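Side-chain contacts in phosphodiesterase (Salpingoeca rosetta, PDB 7CJ3), which is a bacteriorhodopsin-like membrane protein whose helical transmembrane domain binds retinal: residues 99-102 / 103-107; 117-120 / 121-124. One frame throughout, in Å; residues are numbered along the deposited sequence.

Contact 1 (99-102 / 103-107); sequences DGVA and CISYL. With OLC ((2R)-2,3-dihydroxypropyl (9Z)-octadec-9-enoate), chain Q.
Tyr106 reaches back one helical turn to Ala102, presenting the edge of its ring to the carbonyl: Tyr106 CD2 is 3.2 Å from Ala102 O, which lies near the ring plane. With chi1 at -84°, CG stands anti to the carbonyl carbon of Tyr106 and beside its backbone N, which carries the ring back along the helix. Beyond the contact, the phenol OH is hydrogen-bonded to Asp261 and the ring packs on Arg130 and Glu133 of helix 128-149. Ile104 takes another side of the helix. Its CG1 sits between backbone N and carbonyl carbon (chi1 59°), a position that lays it against the preceding turn, 3.3 Å from Val101 O and 3.5 Å from Gly100 O. All of this is built on regular alpha-helix, the middle of helix 86-111 in the transmembrane bundle of a bacteriorhodopsin-like protein, and each of the four carbonyls from Asp99 to Ala102 accepts the amide four residues on. The Ile104 N to Gly100 O bond, at 3.0 Å, is the straightest of them, with 166° at the hydrogen. Ser105 also turns its hydroxyl back toward Val101 O, but the modelled separation is doubtfully short; the same OG has a weak hydrogen bond to Trp32 NE1 of helix 17-41. The acyl chain of a bound OLC runs past Gly100, its C11 3.7 Å from Gly100 CA. Ala102 faces the bundle, its methyl touching Phe69 and Glu133, with the side chain about 6 Å from the bound retinal.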
loop_
_atom_site.group_PDB
_atom_site.type_symbol
_atom_site.label_atom_id
_atom_site.label_comp_id
_atom_site.label_asym_id
_atom_site.label_seq_id
_atom_site.Cartn_x
_atom_site.Cartn_y
_atom_site.Cartn_z
ATOM N N ASP B 99 6.713 2.260 -10.469
ATOM C CA ASP B 99 6.060 1.495 -9.369
ATOM C C ASP B 99 6.149 -0.002 -9.660
ATOM O O ASP B 99 6.370 -0.774 -8.724
ATOM C CB ASP B 99 4.620 1.968 -9.170
ATOM C CG ASP B 99 4.549 3.252 -8.359
ATOM O OD1 ASP B 99 5.632 3.761 -7.941
ATOM O OD2 ASP B 99 3.442 3.720 -8.126
ATOM N N GLY B 100 5.963 -0.390 -10.915
ATOM C CA GLY B 100 6.165 -1.774 -11.358
ATOM C C GLY B 100 7.597 -2.232 -11.138
ATOM O O GLY B 100 7.785 -3.368 -10.654
ATOM N N VAL B 101 8.581 -1.403 -11.510
ATOM C CA VAL B 101 10.015 -1.770 -11.371
ATOM C C VAL B 101 10.261 -2.039 -9.892
ATOM O O VAL B 101 10.883 -3.065 -9.566
ATOM C CB VAL B 101 10.967 -0.689 -11.916
ATOM C CG1 VAL B 101 12.422 -0.961 -11.528
ATOM C CG2 VAL B 101 10.844 -0.559 -13.420
ATOM N N ALA B 102 9.780 -1.134 -9.041
ATOM C CA ALA B 102 9.908 -1.227 -7.571
ATOM C C ALA B 102 9.218 -2.507 -7.096
ATOM O O ALA B 102 9.806 -3.250 -6.318
ATOM C CB ALA B 102 9.334 0.007 -6.921
ATOM N N CYS B 103 8.044 -2.799 -7.619
ATOM C CA CYS B 103 7.273 -4.000 -7.245
ATOM C C CYS B 103 8.117 -5.267 -7.433
ATOM O O CYS B 103 8.258 -6.043 -6.445
ATOM C CB CYS B 103 6.000 -4.101 -8.062
ATOM S SG CYS B 103 5.111 -5.626 -7.673
ATOM N N ILE B 104 8.629 -5.490 -8.654
ATOM C CA ILE B 104 9.367 -6.743 -8.994
ATOM C C ILE B 104 10.747 -6.753 -8.330
ATOM O O ILE B 104 11.202 -7.881 -8.017
ATOM C CB ILE B 104 9.465 -7.011 -10.503
ATOM C CG1 ILE B 104 10.173 -5.872 -11.247
ATOM C CG2 ILE B 104 8.087 -7.298 -11.066
ATOM C CD1 ILE B 104 10.233 -6.033 -12.776
ATOM N N SER B 105 11.396 -5.593 -8.119
ATOM C CA SER B 105 12.724 -5.586 -7.451
ATOM C C SER B 105 12.503 -6.118 -6.035
ATOM O O SER B 105 13.271 -6.991 -5.576
ATOM C CB SER B 105 13.431 -4.258 -7.471
ATOM O OG SER B 105 12.934 -3.437 -8.517
ATOM N N TYR B 106 11.446 -5.661 -5.377
ATOM C CA TYR B 106 11.194 -6.058 -3.969
ATOM C C TYR B 106 10.756 -7.530 -3.927
ATOM O O TYR B 106 11.238 -8.223 -3.015
ATOM C CB TYR B 106 10.254 -5.047 -3.311
ATOM C CG TYR B 106 10.970 -3.833 -2.770
ATOM C CD1 TYR B 106 11.763 -3.922 -1.635
ATOM C CD2 TYR B 106 10.844 -2.590 -3.375
ATOM C CE1 TYR B 106 12.410 -2.808 -1.114
ATOM C CE2 TYR B 106 11.491 -1.466 -2.867
ATOM C CZ TYR B 106 12.279 -1.565 -1.724
ATOM O OH TYR B 106 12.933 -0.458 -1.234
ATOM N N LEU B 107 9.942 -8.000 -4.888
ATOM C CA LEU B 107 9.528 -9.432 -4.991
ATOM C C LEU B 107 10.783 -10.304 -5.053
ATOM O O LEU B 107 10.830 -11.310 -4.332
ATOM C CB LEU B 107 8.653 -9.662 -6.232
ATOM C CG LEU B 107 8.227 -11.114 -6.488
ATOM C CD1 LEU B 107 7.550 -11.740 -5.289
ATOM C CD2 LEU B 107 7.256 -11.220 -7.645
HETATM C C18 OLC Q . -0.831 -4.673 -11.418
HETATM C C10 OLC Q . 5.518 -2.453 -15.359
HETATM C C9 OLC Q . 4.671 -1.656 -16.026
HETATM C C17 OLC Q . 0.426 -5.494 -11.180
HETATM C C11 OLC Q . 4.892 -3.447 -14.412
HETATM C C8 OLC Q . 3.164 -1.726 -15.819
HETATM C C24 OLC Q . 2.693 2.714 -27.149
HETATM C C16 OLC Q . 1.707 -4.867 -11.778
HETATM C C12 OLC Q . 5.780 -4.556 -13.857
HETATM C C7 OLC Q . 2.344 -1.168 -16.977
HETATM C C15 OLC Q . 2.942 -5.752 -11.451
HETATM C C13 OLC Q . 4.867 -5.591 -13.158
HETATM C C6 OLC Q . 2.727 0.242 -17.408
HETATM C C14 OLC Q . 4.323 -5.177 -11.777
HETATM C C5 OLC Q . 1.508 0.958 -18.040
HETATM C C4 OLC Q . 1.571 1.142 -19.557
HETATM C C3 OLC Q . 1.414 2.599 -19.992
HETATM C C2 OLC Q . 2.141 2.889 -21.313
HETATM C C21 OLC Q . 2.172 3.323 -24.771
HETATM C C1 OLC Q . 1.274 2.584 -22.534
HETATM C C22 OLC Q . 1.553 2.888 -26.114
HETATM O O19 OLC Q . 0.577 1.578 -22.595
HETATM O O25 OLC Q . 2.698 1.475 -27.894
HETATM O O23 OLC Q . 0.753 1.701 -25.945
HETATM O O20 OLC Q . 1.245 3.483 -23.699
#

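Contact 2 (117-120 / 121-124)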
loop_
_atom_site.group_PDB
_atom_site.type_symbol
_atom_site.label_atom_id
_atom_site.label_comp_id
_atom_site.label_asym_id
_atom_site.label_seq_id
_atom_site.Cartn_x
_atom_site.Cartn_y
_atom_site.Cartn_z
ATOM N N LEU B 117 26.861 -7.329 -1.544
ATOM C CA LEU B 117 28.173 -6.942 -0.974
ATOM C C LEU B 117 28.042 -6.985 0.541
ATOM O O LEU B 117 26.904 -6.949 1.024
ATOM C CB LEU B 117 28.564 -5.553 -1.496
ATOM C CG LEU B 117 29.201 -5.514 -2.896
ATOM C CD1 LEU B 117 28.688 -6.613 -3.802
ATOM C CD2 LEU B 117 28.978 -4.167 -3.566
ATOM N N VAL B 118 29.166 -7.122 1.242
ATOM C CA VAL B 118 29.259 -6.954 2.722
ATOM C C VAL B 118 29.997 -5.633 2.969
ATOM O O VAL B 118 31.089 -5.447 2.358
ATOM C CB VAL B 118 29.947 -8.178 3.352
ATOM C CG1 VAL B 118 30.039 -8.078 4.847
ATOM C CG2 VAL B 118 29.228 -9.454 2.963
ATOM N N ASP B 119 29.386 -4.724 3.752
ATOM C CA ASP B 119 29.879 -3.329 3.986
ATOM C C ASP B 119 31.054 -3.379 4.989
ATOM O O ASP B 119 31.125 -4.371 5.798
ATOM C CB ASP B 119 28.736 -2.353 4.301
ATOM C CG ASP B 119 28.005 -2.468 5.650
ATOM O OD1 ASP B 119 28.436 -3.252 6.535
ATOM O OD2 ASP B 119 26.995 -1.732 5.812
ATOM N N SER B 120 31.972 -2.398 4.868
ATOM C CA SER B 120 33.225 -2.239 5.657
ATOM C C SER B 120 32.890 -1.910 7.114
ATOM O O SER B 120 33.622 -2.382 8.010
ATOM C CB SER B 120 34.113 -1.146 5.097
ATOM O OG SER B 120 34.136 -1.144 3.673
ATOM N N THR B 121 31.843 -1.112 7.346
ATOM C CA THR B 121 31.525 -0.537 8.674
ATOM C C THR B 121 30.988 -1.621 9.612
ATOM O O THR B 121 31.396 -1.622 10.764
ATOM C CB THR B 121 30.626 0.693 8.528
ATOM O OG1 THR B 121 29.471 0.371 7.754
ATOM C CG2 THR B 121 31.375 1.833 7.871
ATOM N N GLN B 122 30.113 -2.511 9.162
ATOM C CA GLN B 122 29.430 -3.500 10.062
ATOM C C GLN B 122 29.482 -4.920 9.485
ATOM O O GLN B 122 29.172 -5.847 10.221
ATOM C CB GLN B 122 27.965 -3.111 10.290
ATOM C CG GLN B 122 27.780 -1.952 11.255
ATOM C CD GLN B 122 27.885 -0.596 10.621
ATOM O OE1 GLN B 122 27.546 -0.391 9.453
ATOM N NE2 GLN B 122 28.322 0.362 11.424
ATOM N N GLY B 123 29.863 -5.089 8.218
ATOM C CA GLY B 123 29.723 -6.378 7.528
ATOM C C GLY B 123 28.256 -6.720 7.289
ATOM O O GLY B 123 27.924 -7.924 7.221
ATOM N N ASN B 124 27.415 -5.687 7.170
ATOM C CA ASN B 124 25.972 -5.765 6.829
ATOM C C ASN B 124 25.871 -5.946 5.328
ATOM O O ASN B 124 26.775 -5.565 4.595
ATOM C CB ASN B 124 25.198 -4.512 7.273
ATOM C CG ASN B 124 24.777 -4.533 8.734
ATOM O OD1 ASN B 124 24.849 -5.563 9.387
ATOM N ND2 ASN B 124 24.336 -3.407 9.255
#
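Asp119 folds its carboxylate into the turn that follows it, and a single oxygen, OD1, takes two backbone amides. Asn124 N donates to Asp119 OD1 over 2.7 Å and Gln122 N over 3.2 Å. They come from opposite faces of the carboxylate, each about 50° out of its plane, so the oxygen is gripped from both sides. With chi1 at 70°, CG sits between the backbone N and the carbonyl carbon of Asp119, which brings OD1 within reach of both amides. The main chain of Asp119 joins in: its N-H gives a nearly straight bond to Asn124 O (N to O 2.9 Å), and its O receives one from Gly123 N. The side-chain bond to Gln122 N together with the main-chain bond to Gly123 N has the form of an Asx motif, the second bond being weak.

Asn124 runs alongside Asp119, the two side chains pointing the same way with carboxylate and amide planes 35° apart; Asn124 CB lies 3.6 Å from Asp119 OD2. Thr121 instead crosses Asp119 at about a right angle. Its OG1 stands 3.8 Å from Asp119 OD2 and donates to Gln122 OE1, 2.7 Å away, from above the amide plane, while Gln122 NE2 bonds to Arg244 O. At Gly123 the chain passes through a left-handed conformation, with phi positive, and Val118 CG1 packs on its backbone.

The turn caps a short beta-hairpin, strand 117-118 pairing antiparallel with strand 125-126, in the connection between helices 86-111 and 128-149, probably the counterpart of the hairpin between helices B and C of bacteriorhodopsin. Ser120 OG bonds to Leu176 O in the loop between helices 153-173 and 178-207, and Thr121 and Asn124 touch Arg244 and Arg243 of helix 235-245.

Contact 1 comes first along the chain, well inside helix 86-111; contact 2 follows once that helix has ended, in the hairpin of strands 117-118 and 125-126 that leads on to helix 128-149. Their centres are 25 Å apart and their nearest atoms about 14 Å, so they do not touch. One lies buried in the bundle, 11 Å from the centre of the chain and near the retinal, the other at the surface, 22 Å out. All four segments belong to the bacteriorhodopsin-like part of the protein. Together they mark the buried middle of a membrane-spanning helix and the surface hairpin through which the chain passes to the next one.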